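Local coordinates for protein metallocarboxypeptidase (Trypanosoma cruzi, PDB 3DWC) that probably releases C-terminal amino acids of many kinds, though not proline, from peptides as a metal-dependent carboxypeptidase of the M32 family, at residues B[169-172]-B[173-177]; B[358-361]-B[362-365]; B[364-367]-B[368-372]; B[387-390]-B[391-395]. One frame throughout, in Å; residues are numbered along the deposited sequence.

How the contacts relate
All four contacts are short-range ones, each joining successive turns of a single helix, so none closes a long loop and none encloses another. Contact 1 comes first, near the start of helix 168-196. Much later in the chain, contacts 2 and 3 follow head to tail along helix 358-374 and share Leu364 and Arg365; contact 4 lies near the end of the next helix, 382-394. Helix 358-374 is the common partner. Phe175 of contact 1 packs on Met363 and Val362 of contact 2 and on Tyr366 of contact 3, while Asp172 pairs with Arg370. From the other helix, Met390, Tyr393 and Leu394 of contact 4 meet contact 2, and Lys389 reaches Glu367 of contact 3.

Contact 1 (B[169-172]-B[173-177]); sequences QRLD and EIFGN
Arg170 and Glu173 form an i to i+3 salt bridge in the opening turns of helix 168-196, where exposed polar side chains give way to a buried apolar side. Arg170 NH2 donates to Glu173 OE1 at 3.0 Å in a nearly straight bond (166°). The oxygen sits in the guanidinium plane but is met on its anti side, with the two flat groups 61° apart. Arg170 NH1 is held separately by Leu487 O, which limits the rotation of the group. Beside this pair, Gln169 runs alongside Glu173 and brings its CG to 3.5 Å from Glu173 OE2.

Apolar contact begins under the same guanidinium. The bend of Arg170 at chi2 (60°) turns the group across Ile174, whose CG1 lies over the centre of one face, 3.8 Å from Arg170 CZ. Leu171 and Phe175 point the same way, Leu171 CD2 lying 3.7 Å from Phe175 CE2; beyond them, the Phe175 ring stacks with Tyr366 of helix 358-374.

Backbone i to i+4 bonds run beneath all of this, including Phe175 N to Leu171 O at 3.0 Å. That same Leu171 O also meets the edge of the Phe175 ring, 3.4 Å from Phe175 CD2.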
loop_
_atom_site.group_PDB
_atom_site.type_symbol
_atom_site.label_atom_id
_atom_site.label_comp_id
_atom_site.label_asym_id
_atom_site.label_seq_id
_atom_site.Cartn_x
_atom_site.Cartn_y
_atom_site.Cartn_z
ATOM N N GLN B 169 16.606 -36.741 10.600
ATOM C CA GLN B 169 16.283 -38.001 11.237
ATOM C C GLN B 169 14.800 -38.044 11.593
ATOM O O GLN B 169 14.109 -39.037 11.290
ATOM C CB GLN B 169 17.117 -38.190 12.485
ATOM C CG GLN B 169 16.689 -39.385 13.329
ATOM C CD GLN B 169 17.662 -39.640 14.454
ATOM O OE1 GLN B 169 18.822 -40.003 14.222
ATOM N NE2 GLN B 169 17.197 -39.434 15.700
ATOM N N ARG B 170 14.319 -36.979 12.250
ATOM C CA ARG B 170 12.910 -36.888 12.648
ATOM C C ARG B 170 12.000 -36.786 11.438
ATOM O O ARG B 170 10.984 -37.478 11.374
ATOM C CB ARG B 170 12.678 -35.720 13.617
ATOM C CG ARG B 170 11.295 -35.688 14.274
ATOM C CD ARG B 170 10.996 -36.942 15.115
ATOM N NE ARG B 170 9.565 -37.020 15.395
ATOM C CZ ARG B 170 8.826 -38.125 15.389
ATOM N NH1 ARG B 170 7.530 -38.021 15.635
ATOM N NH2 ARG B 170 9.344 -39.320 15.133
ATOM N N LEU B 171 12.371 -35.956 10.460
ATOM C CA LEU B 171 11.609 -35.852 9.204
ATOM C C LEU B 171 11.462 -37.203 8.474
ATOM O O LEU B 171 10.380 -37.545 8.001
ATOM C CB LEU B 171 12.255 -34.857 8.234
ATOM C CG LEU B 171 11.745 -33.434 8.081
ATOM C CD1 LEU B 171 12.359 -32.785 6.806
ATOM C CD2 LEU B 171 10.222 -33.392 8.053
ATOM N N ASP B 172 12.554 -37.938 8.327
ATOM C CA ASP B 172 12.499 -39.293 7.769
ATOM C C ASP B 172 11.611 -40.249 8.573
ATOM O O ASP B 172 10.960 -41.106 7.986
ATOM C CB ASP B 172 13.905 -39.926 7.675
ATOM C CG ASP B 172 14.716 -39.403 6.489
ATOM O OD1 ASP B 172 15.929 -39.702 6.433
ATOM O OD2 ASP B 172 14.153 -38.681 5.626
ATOM N N GLU B 173 11.621 -40.141 9.900
ATOM C CA GLU B 173 10.715 -40.949 10.751
ATOM C C GLU B 173 9.252 -40.564 10.569
ATOM O O GLU B 173 8.375 -41.418 10.569
ATOM C CB GLU B 173 11.060 -40.798 12.217
ATOM C CG GLU B 173 12.395 -41.435 12.656
ATOM C CD GLU B 173 12.885 -40.889 14.006
ATOM O OE1 GLU B 173 12.154 -40.062 14.612
ATOM O OE2 GLU B 173 14.004 -41.255 14.446
ATOM N N ILE B 174 8.985 -39.271 10.447
ATOM C CA ILE B 174 7.608 -38.785 10.276
ATOM C C ILE B 174 7.044 -39.247 8.927
ATOM O O ILE B 174 5.946 -39.785 8.884
ATOM C CB ILE B 174 7.492 -37.262 10.452
ATOM C CG1 ILE B 174 7.721 -36.881 11.924
ATOM C CG2 ILE B 174 6.129 -36.747 9.962
ATOM C CD1 ILE B 174 7.916 -35.372 12.129
ATOM N N PHE B 175 7.797 -39.075 7.851
ATOM C CA PHE B 175 7.314 -39.432 6.525
ATOM C C PHE B 175 7.307 -40.932 6.264
ATOM O O PHE B 175 6.445 -41.437 5.564
ATOM C CB PHE B 175 8.071 -38.660 5.455
ATOM C CG PHE B 175 7.583 -37.235 5.276
ATOM C CD1 PHE B 175 6.330 -36.985 4.753
ATOM C CD2 PHE B 175 8.355 -36.159 5.691
ATOM C CE1 PHE B 175 5.850 -35.648 4.638
ATOM C CE2 PHE B 175 7.909 -34.846 5.558
ATOM C CZ PHE B 175 6.660 -34.588 5.014
ATOM N N GLY B 176 8.260 -41.650 6.830
ATOM C CA GLY B 176 8.219 -43.121 6.854
ATOM C C GLY B 176 6.998 -43.645 7.576
ATOM O O GLY B 176 6.410 -44.656 7.157
ATOM N N ASN B 177 6.616 -42.965 8.669
ATOM C CA ASN B 177 5.381 -43.310 9.383
ATOM C C ASN B 177 4.193 -43.133 8.438
ATOM O O ASN B 177 3.474 -44.078 8.160
ATOM C CB ASN B 177 5.195 -42.477 10.631
ATOM C CG ASN B 177 3.989 -42.915 11.443
ATOM O OD1 ASN B 177 2.842 -42.712 11.057
ATOM N ND2 ASN B 177 4.250 -43.516 12.589
#

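Contact 2 (B[358-361]-B[362-365]); sequences YPLH and VMLR
His361 and Arg365 stand one turn apart in the first half of helix 358-374, where the arginine reaches the backbone of its own helix. Arg365 NH2 donates to His361 O at 2.8 Å; the oxygen lies at the guanidinium edge, in its plane, but the nitrogen stands well above the carbonyl plane. Arg365 N gives the same oxygen a second, weak bond. The arginine CG is anti to the carbonyl carbon, beside the backbone N (chi1 -66°), which puts it next to His361 O; the extended chain takes CD past too, and the last torsion turns NH2 onto the oxygen. A water bridges the two side chains, 2.8 Å from His361 ND1 and accepting from Arg365 NH2 at 2.9 Å, at the edge of each group and close to its plane, though the two planes are 54° apart.

This helix belongs to the core of the largely helical M32 fold, and its first residue comes close to the metal centre: the side chain of Tyr358 is about 8 Å from the bound cobalt ion. Tyr358 CE2 touches Val362 CG2 at 3.5 Å, the two side chains crossing obliquely, and both also pack on Tyr423. Farther round, Leu360 and Met363 lie side by side toward helix 168-196. The turn of Met363 at chi3 (72°) swings its CE to 3.6 Å from Leu360 CD2. Arg365 NE makes a salt bridge to Asp409 and the guanidinium a cation-pi contact with Phe420.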
loop_
_atom_site.group_PDB
_atom_site.type_symbol
_atom_site.label_atom_id
_atom_site.label_comp_id
_atom_site.label_asym_id
_atom_site.label_seq_id
_atom_site.Cartn_x
_atom_site.Cartn_y
_atom_site.Cartn_z
ATOM N N TYR B 358 -3.631 -35.032 -0.388
ATOM C CA TYR B 358 -2.653 -33.970 -0.251
ATOM C C TYR B 358 -1.279 -34.402 0.363
ATOM O O TYR B 358 -0.231 -34.174 -0.251
ATOM C CB TYR B 358 -3.284 -32.802 0.502
ATOM C CG TYR B 358 -2.546 -31.519 0.295
ATOM C CD1 TYR B 358 -3.041 -30.539 -0.556
ATOM C CD2 TYR B 358 -1.319 -31.310 0.892
ATOM C CE1 TYR B 358 -2.350 -29.374 -0.765
ATOM C CE2 TYR B 358 -0.639 -30.148 0.697
ATOM C CZ TYR B 358 -1.153 -29.192 -0.128
ATOM O OH TYR B 358 -0.450 -28.046 -0.308
ATOM N N PRO B 359 -1.272 -35.033 1.540
ATOM C CA PRO B 359 0.005 -35.456 2.119
ATOM C C PRO B 359 0.839 -36.402 1.225
ATOM O O PRO B 359 2.062 -36.426 1.341
ATOM C CB PRO B 359 -0.424 -36.206 3.370
ATOM C CG PRO B 359 -1.824 -36.559 3.165
ATOM C CD PRO B 359 -2.378 -35.387 2.426
ATOM N N LEU B 360 0.180 -37.196 0.391
ATOM C CA LEU B 360 0.886 -38.043 -0.545
ATOM C C LEU B 360 1.696 -37.205 -1.575
ATOM O O LEU B 360 2.830 -37.559 -1.895
ATOM C CB LEU B 360 -0.089 -39.010 -1.199
ATOM C CG LEU B 360 -0.612 -40.029 -0.188
ATOM C CD1 LEU B 360 -1.828 -40.785 -0.722
ATOM C CD2 LEU B 360 0.501 -40.988 0.261
ATOM N N HIS B 361 1.146 -36.078 -2.027
ATOM C CA HIS B 361 1.862 -35.149 -2.908
ATOM C C HIS B 361 3.063 -34.534 -2.180
ATOM O O HIS B 361 4.132 -34.385 -2.739
ATOM C CB HIS B 361 0.927 -34.017 -3.400
ATOM C CG HIS B 361 -0.167 -34.468 -4.348
ATOM N ND1 HIS B 361 -0.040 -34.419 -5.726
ATOM C CD2 HIS B 361 -1.414 -34.944 -4.110
ATOM C CE1 HIS B 361 -1.146 -34.873 -6.287
ATOM N NE2 HIS B 361 -2.005 -35.176 -5.328
ATOM N N VAL B 362 2.889 -34.208 -0.901
ATOM C CA VAL B 362 3.941 -33.612 -0.092
ATOM C C VAL B 362 5.015 -34.647 0.177
ATOM O O VAL B 362 6.204 -34.365 0.014
ATOM C CB VAL B 362 3.350 -33.038 1.240
ATOM C CG1 VAL B 362 4.449 -32.617 2.222
ATOM C CG2 VAL B 362 2.380 -31.868 0.924
ATOM N N MET B 363 4.605 -35.836 0.617
ATOM C CA MET B 363 5.560 -36.890 0.907
ATOM C C MET B 363 6.489 -37.148 -0.278
ATOM O O MET B 363 7.699 -37.228 -0.149
ATOM C CB MET B 363 4.857 -38.202 1.201
ATOM C CG MET B 363 5.822 -39.314 1.457
ATOM S SD MET B 363 5.069 -40.629 2.407
ATOM C CE MET B 363 3.968 -41.360 1.215
ATOM N N LEU B 364 5.906 -37.309 -1.435
ATOM C CA LEU B 364 6.720 -37.506 -2.635
ATOM C C LEU B 364 7.696 -36.368 -2.964
ATOM O O LEU B 364 8.766 -36.617 -3.537
ATOM C CB LEU B 364 5.833 -37.847 -3.817
ATOM C CG LEU B 364 5.393 -36.925 -4.931
ATOM C CD1 LEU B 364 6.509 -36.394 -5.831
ATOM C CD2 LEU B 364 4.437 -37.772 -5.712
ATOM N N ARG B 365 7.346 -35.131 -2.632
ATOM C CA ARG B 365 8.272 -34.039 -2.882
ATOM C C ARG B 365 9.376 -34.078 -1.853
ATOM O O ARG B 365 10.528 -33.810 -2.177
ATOM C CB ARG B 365 7.579 -32.707 -2.903
ATOM C CG ARG B 365 6.610 -32.553 -4.046
ATOM C CD ARG B 365 5.587 -31.441 -3.765
ATOM N NE ARG B 365 4.858 -31.025 -4.973
ATOM C CZ ARG B 365 4.000 -31.820 -5.608
ATOM N NH1 ARG B 365 3.385 -31.411 -6.699
ATOM N NH2 ARG B 365 3.782 -33.042 -5.167
HETATM O O HOH W 1 2.185 -34.168 -7.325
#

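Contact 3 (B[364-367]-B[368-372]); sequences LRYE and IERDL
Leu364 and Ile368 run side by side with their methyl ends pressed together, Leu364 CD1 and Ile368 CD1 being 3.4 Å apart, tighter than normal van der Waals contact. Ile368 CD1 is also only 3.2 Å from Leu364 O, and the Leu364 chi1 of 102° falls away from any staggered position, so this spot looks strained as modelled.

Round the helix from this pair, Arg370 lies against Tyr366 and Glu367. Its CD comes 3.8 Å from Tyr366 OH and its NH1 3.9 Å from Tyr366 CE1, the guanidinium being tipped 64° against the ring. Toward Glu367 the meeting is through carbon: Glu367 CA lies over one face of the guanidinium, and Arg370 NH2 is 3.9 Å from Glu367 CG. Carboxylate and guanidinium are almost parallel, yet Arg370 NH2 and Glu367 OE1 stay 5.3 Å apart and do not pair. A weak salt bridge to Asp371 OD1 takes the Arg370 NE instead, and Asp172 takes NH1.

The second shell explains where Glu367 goes. Its extended chain carries the carboxylate to Arg179, Lys389 and Tyr393, while Glu369 reaches Tyr155, Gly418 and Trp412. Buried acids satisfied in this way by neighbouring helices and loops fit a largely buried helix of the predominantly alpha-helical M32 fold.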
loop_
_atom_site.group_PDB
_atom_site.type_symbol
_atom_site.label_atom_id
_atom_site.label_comp_id
_atom_site.label_asym_id
_atom_site.label_seq_id
_atom_site.Cartn_x
_atom_site.Cartn_y
_atom_site.Cartn_z
ATOM N N LEU B 364 5.906 -37.309 -1.435
ATOM C CA LEU B 364 6.720 -37.506 -2.635
ATOM C C LEU B 364 7.696 -36.368 -2.964
ATOM O O LEU B 364 8.766 -36.617 -3.537
ATOM C CB LEU B 364 5.833 -37.847 -3.817
ATOM C CG LEU B 364 5.393 -36.925 -4.931
ATOM C CD1 LEU B 364 6.509 -36.394 -5.831
ATOM C CD2 LEU B 364 4.437 -37.772 -5.712
ATOM N N ARG B 365 7.346 -35.131 -2.632
ATOM C CA ARG B 365 8.272 -34.039 -2.882
ATOM C C ARG B 365 9.376 -34.078 -1.853
ATOM O O ARG B 365 10.528 -33.810 -2.177
ATOM C CB ARG B 365 7.579 -32.707 -2.903
ATOM C CG ARG B 365 6.610 -32.553 -4.046
ATOM C CD ARG B 365 5.587 -31.441 -3.765
ATOM N NE ARG B 365 4.858 -31.025 -4.973
ATOM C CZ ARG B 365 4.000 -31.820 -5.608
ATOM N NH1 ARG B 365 3.385 -31.411 -6.699
ATOM N NH2 ARG B 365 3.782 -33.042 -5.167
ATOM N N TYR B 366 9.041 -34.443 -0.618
ATOM C CA TYR B 366 10.051 -34.577 0.420
ATOM C C TYR B 366 11.170 -35.558 -0.069
ATOM O O TYR B 366 12.364 -35.222 -0.107
ATOM C CB TYR B 366 9.408 -35.010 1.757
ATOM C CG TYR B 366 10.435 -35.464 2.749
ATOM C CD1 TYR B 366 10.522 -36.782 3.134
ATOM C CD2 TYR B 366 11.389 -34.566 3.247
ATOM C CE1 TYR B 366 11.506 -37.204 4.043
ATOM C CE2 TYR B 366 12.351 -34.970 4.143
ATOM C CZ TYR B 366 12.407 -36.285 4.527
ATOM O OH TYR B 366 13.380 -36.661 5.383
ATOM N N GLU B 367 10.737 -36.730 -0.515
ATOM C CA GLU B 367 11.621 -37.817 -0.852
ATOM C C GLU B 367 12.576 -37.466 -1.990
ATOM O O GLU B 367 13.779 -37.688 -1.896
ATOM C CB GLU B 367 10.784 -39.068 -1.158
ATOM C CG GLU B 367 10.146 -39.585 0.114
ATOM C CD GLU B 367 9.045 -40.606 -0.065
ATOM O OE1 GLU B 367 8.479 -41.010 0.986
ATOM O OE2 GLU B 367 8.740 -41.011 -1.208
ATOM N N ILE B 368 12.035 -36.852 -3.024
ATOM C CA ILE B 368 12.823 -36.379 -4.130
ATOM C C ILE B 368 13.829 -35.303 -3.706
ATOM O O ILE B 368 15.026 -35.430 -4.014
ATOM C CB ILE B 368 11.918 -35.877 -5.256
ATOM C CG1 ILE B 368 11.136 -37.063 -5.827
ATOM C CG2 ILE B 368 12.755 -35.191 -6.349
ATOM C CD1 ILE B 368 9.859 -36.693 -6.494
ATOM N N GLU B 369 13.371 -34.284 -2.977
ATOM C CA GLU B 369 14.260 -33.231 -2.470
ATOM C C GLU B 369 15.420 -33.788 -1.661
ATOM O O GLU B 369 16.587 -33.446 -1.877
ATOM C CB GLU B 369 13.467 -32.227 -1.612
ATOM C CG GLU B 369 12.626 -31.275 -2.426
ATOM C CD GLU B 369 12.127 -30.101 -1.630
ATOM O OE1 GLU B 369 12.289 -30.082 -0.381
ATOM O OE2 GLU B 369 11.540 -29.201 -2.260
ATOM N N ARG B 370 15.074 -34.643 -0.714
ATOM C CA ARG B 370 16.050 -35.364 0.096
ATOM C C ARG B 370 17.051 -36.160 -0.762
ATOM O O ARG B 370 18.271 -36.114 -0.525
ATOM C CB ARG B 370 15.314 -36.285 1.083
ATOM C CG ARG B 370 16.210 -37.017 2.083
ATOM C CD ARG B 370 15.479 -38.221 2.674
ATOM N NE ARG B 370 14.986 -39.152 1.645
ATOM C CZ ARG B 370 14.114 -40.146 1.853
ATOM N NH1 ARG B 370 13.609 -40.383 3.063
ATOM N NH2 ARG B 370 13.746 -40.923 0.841
ATOM N N ASP B 371 16.527 -36.876 -1.750
ATOM C CA ASP B 371 17.343 -37.756 -2.591
ATOM C C ASP B 371 18.268 -36.982 -3.530
ATOM O O ASP B 371 19.361 -37.460 -3.847
ATOM C CB ASP B 371 16.463 -38.701 -3.414
ATOM C CG ASP B 371 15.928 -39.891 -2.601
ATOM O OD1 ASP B 371 16.351 -40.077 -1.430
ATOM O OD2 ASP B 371 15.100 -40.660 -3.164
ATOM N N LEU B 372 17.835 -35.816 -3.993
ATOM C CA LEU B 372 18.674 -34.976 -4.870
ATOM C C LEU B 372 19.849 -34.393 -4.068
ATOM O O LEU B 372 20.996 -34.474 -4.462
ATOM C CB LEU B 372 17.848 -33.850 -5.518
ATOM C CG LEU B 372 16.875 -34.221 -6.641
ATOM C CD1 LEU B 372 15.849 -33.129 -6.815
ATOM C CD2 LEU B 372 17.617 -34.488 -8.007
#

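Contact 4 (B[387-390]-B[391-395]); sequences NEKM and KSYLG
Met390 packs on Leu394 one turn later in helix 382-394. Bent at both chi2 and chi3 (-63° and -61°), the thioether folds across the leucine rather than running out straight, with Met390 CE 3.5 Å from Leu394 CD1, a tight fit, and Met390 SD 3.6 Å from the same methyl. The backbone ties the pair as well, Leu394 N bonding to Met390 O at 2.9 Å.

Lys391 lies on the exposed side and uses its aliphatic part. Its CG passes 3.4 Å from Asn387 O, and its CD comes 3.5 Å from Asn387 ND2, across the amide of the preceding turn. Asn387 OD1, also beside Lys391 CD, accepts from the backbone N of Thr398 after the helix.

Lys389 runs alongside Tyr393, with Lys389 CB 4.0 Å from Tyr393 CE2. Their polar ends come to 3.7 Å between Lys389 NZ and Tyr393 OH and converge on Glu367 OE2, which is salt-bridged to the lysine and hydrogen-bonded to Tyr393 OH; two such partners would be expected to keep that carboxylate ionised.

At Gly395 the chain leaves helical angles with a positive phi of 69°. The helix lies against two others: Tyr393 rests on Leu360 and Met363 of helix 358-374 and on Arg179 and Pro183 of helix 168-196, while Leu394 touches His361 of the former and Leu186 of the latter.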
loop_
_atom_site.group_PDB
_atom_site.type_symbol
_atom_site.label_atom_id
_atom_site.label_comp_id
_atom_site.label_asym_id
_atom_site.label_seq_id
_atom_site.Cartn_x
_atom_site.Cartn_y
_atom_site.Cartn_z
ATOM N N ASN B 387 7.002 -40.057 -11.471
ATOM C CA ASN B 387 6.034 -41.023 -11.982
ATOM C C ASN B 387 5.930 -42.290 -11.117
ATOM O O ASN B 387 4.829 -42.801 -10.872
ATOM C CB ASN B 387 6.388 -41.398 -13.417
ATOM C CG ASN B 387 5.468 -42.465 -13.979
ATOM O OD1 ASN B 387 4.273 -42.242 -14.150
ATOM N ND2 ASN B 387 6.019 -43.641 -14.239
ATOM N N GLU B 388 7.077 -42.816 -10.694
ATOM C CA GLU B 388 7.113 -43.996 -9.822
ATOM C C GLU B 388 6.315 -43.770 -8.546
ATOM O O GLU B 388 5.502 -44.596 -8.129
ATOM C CB GLU B 388 8.552 -44.330 -9.425
ATOM C CG GLU B 388 9.378 -45.003 -10.512
ATOM C CD GLU B 388 10.814 -45.281 -10.066
ATOM O OE1 GLU B 388 11.501 -46.123 -10.710
ATOM O OE2 GLU B 388 11.258 -44.656 -9.072
ATOM N N LYS B 389 6.608 -42.644 -7.908
ATOM C CA LYS B 389 5.985 -42.273 -6.655
ATOM C C LYS B 389 4.506 -41.985 -6.845
ATOM O O LYS B 389 3.700 -42.370 -6.008
ATOM C CB LYS B 389 6.740 -41.099 -6.027
ATOM C CG LYS B 389 8.106 -41.552 -5.448
ATOM C CD LYS B 389 9.024 -40.423 -4.998
ATOM C CE LYS B 389 10.334 -40.955 -4.395
ATOM N NZ LYS B 389 10.135 -41.938 -3.266
ATOM N N MET B 390 4.154 -41.360 -7.969
ATOM C CA MET B 390 2.755 -40.990 -8.251
ATOM C C MET B 390 1.873 -42.226 -8.430
ATOM O O MET B 390 0.772 -42.297 -7.867
ATOM C CB MET B 390 2.661 -40.071 -9.492
ATOM C CG MET B 390 2.975 -38.599 -9.227
ATOM S SD MET B 390 1.845 -37.739 -8.061
ATOM C CE MET B 390 0.248 -37.891 -8.905
ATOM N N LYS B 391 2.360 -43.193 -9.203
ATOM C CA LYS B 391 1.686 -44.481 -9.362
ATOM C C LYS B 391 1.594 -45.195 -8.032
ATOM O O LYS B 391 0.581 -45.781 -7.702
ATOM C CB LYS B 391 2.445 -45.398 -10.339
ATOM C CG LYS B 391 2.429 -44.953 -11.802
ATOM C CD LYS B 391 3.604 -45.528 -12.617
ATOM C CE LYS B 391 3.502 -47.038 -12.839
ATOM N NZ LYS B 391 4.627 -47.617 -13.675
ATOM N N SER B 392 2.673 -45.148 -7.267
ATOM C CA SER B 392 2.746 -45.923 -6.040
ATOM C C SER B 392 1.838 -45.385 -4.938
ATOM O O SER B 392 1.161 -46.149 -4.235
ATOM C CB SER B 392 4.184 -45.942 -5.544
ATOM O OG SER B 392 4.283 -46.806 -4.445
ATOM N N TYR B 393 1.866 -44.070 -4.759
ATOM C CA TYR B 393 1.142 -43.427 -3.680
ATOM C C TYR B 393 -0.297 -43.102 -4.038
ATOM O O TYR B 393 -1.191 -43.334 -3.234
ATOM C CB TYR B 393 1.874 -42.152 -3.246
ATOM C CG TYR B 393 3.290 -42.388 -2.733
ATOM C CD1 TYR B 393 3.657 -43.591 -2.148
ATOM C CD2 TYR B 393 4.240 -41.387 -2.786
ATOM C CE1 TYR B 393 4.955 -43.796 -1.666
ATOM C CE2 TYR B 393 5.547 -41.583 -2.289
ATOM C CZ TYR B 393 5.887 -42.796 -1.736
ATOM O OH TYR B 393 7.172 -43.008 -1.253
ATOM N N LEU B 394 -0.515 -42.591 -5.251
ATOM C CA LEU B 394 -1.835 -42.091 -5.690
ATOM C C LEU B 394 -2.489 -42.908 -6.814
ATOM O O LEU B 394 -3.599 -42.585 -7.237
ATOM C CB LEU B 394 -1.696 -40.645 -6.154
ATOM C CG LEU B 394 -1.405 -39.629 -5.048
ATOM C CD1 LEU B 394 -0.616 -38.452 -5.573
ATOM C CD2 LEU B 394 -2.697 -39.144 -4.395
ATOM N N GLY B 395 -1.810 -43.939 -7.311
ATOM C CA GLY B 395 -2.345 -44.779 -8.386
ATOM C C GLY B 395 -2.460 -44.099 -9.748
ATOM O O GLY B 395 -3.215 -44.558 -10.605
#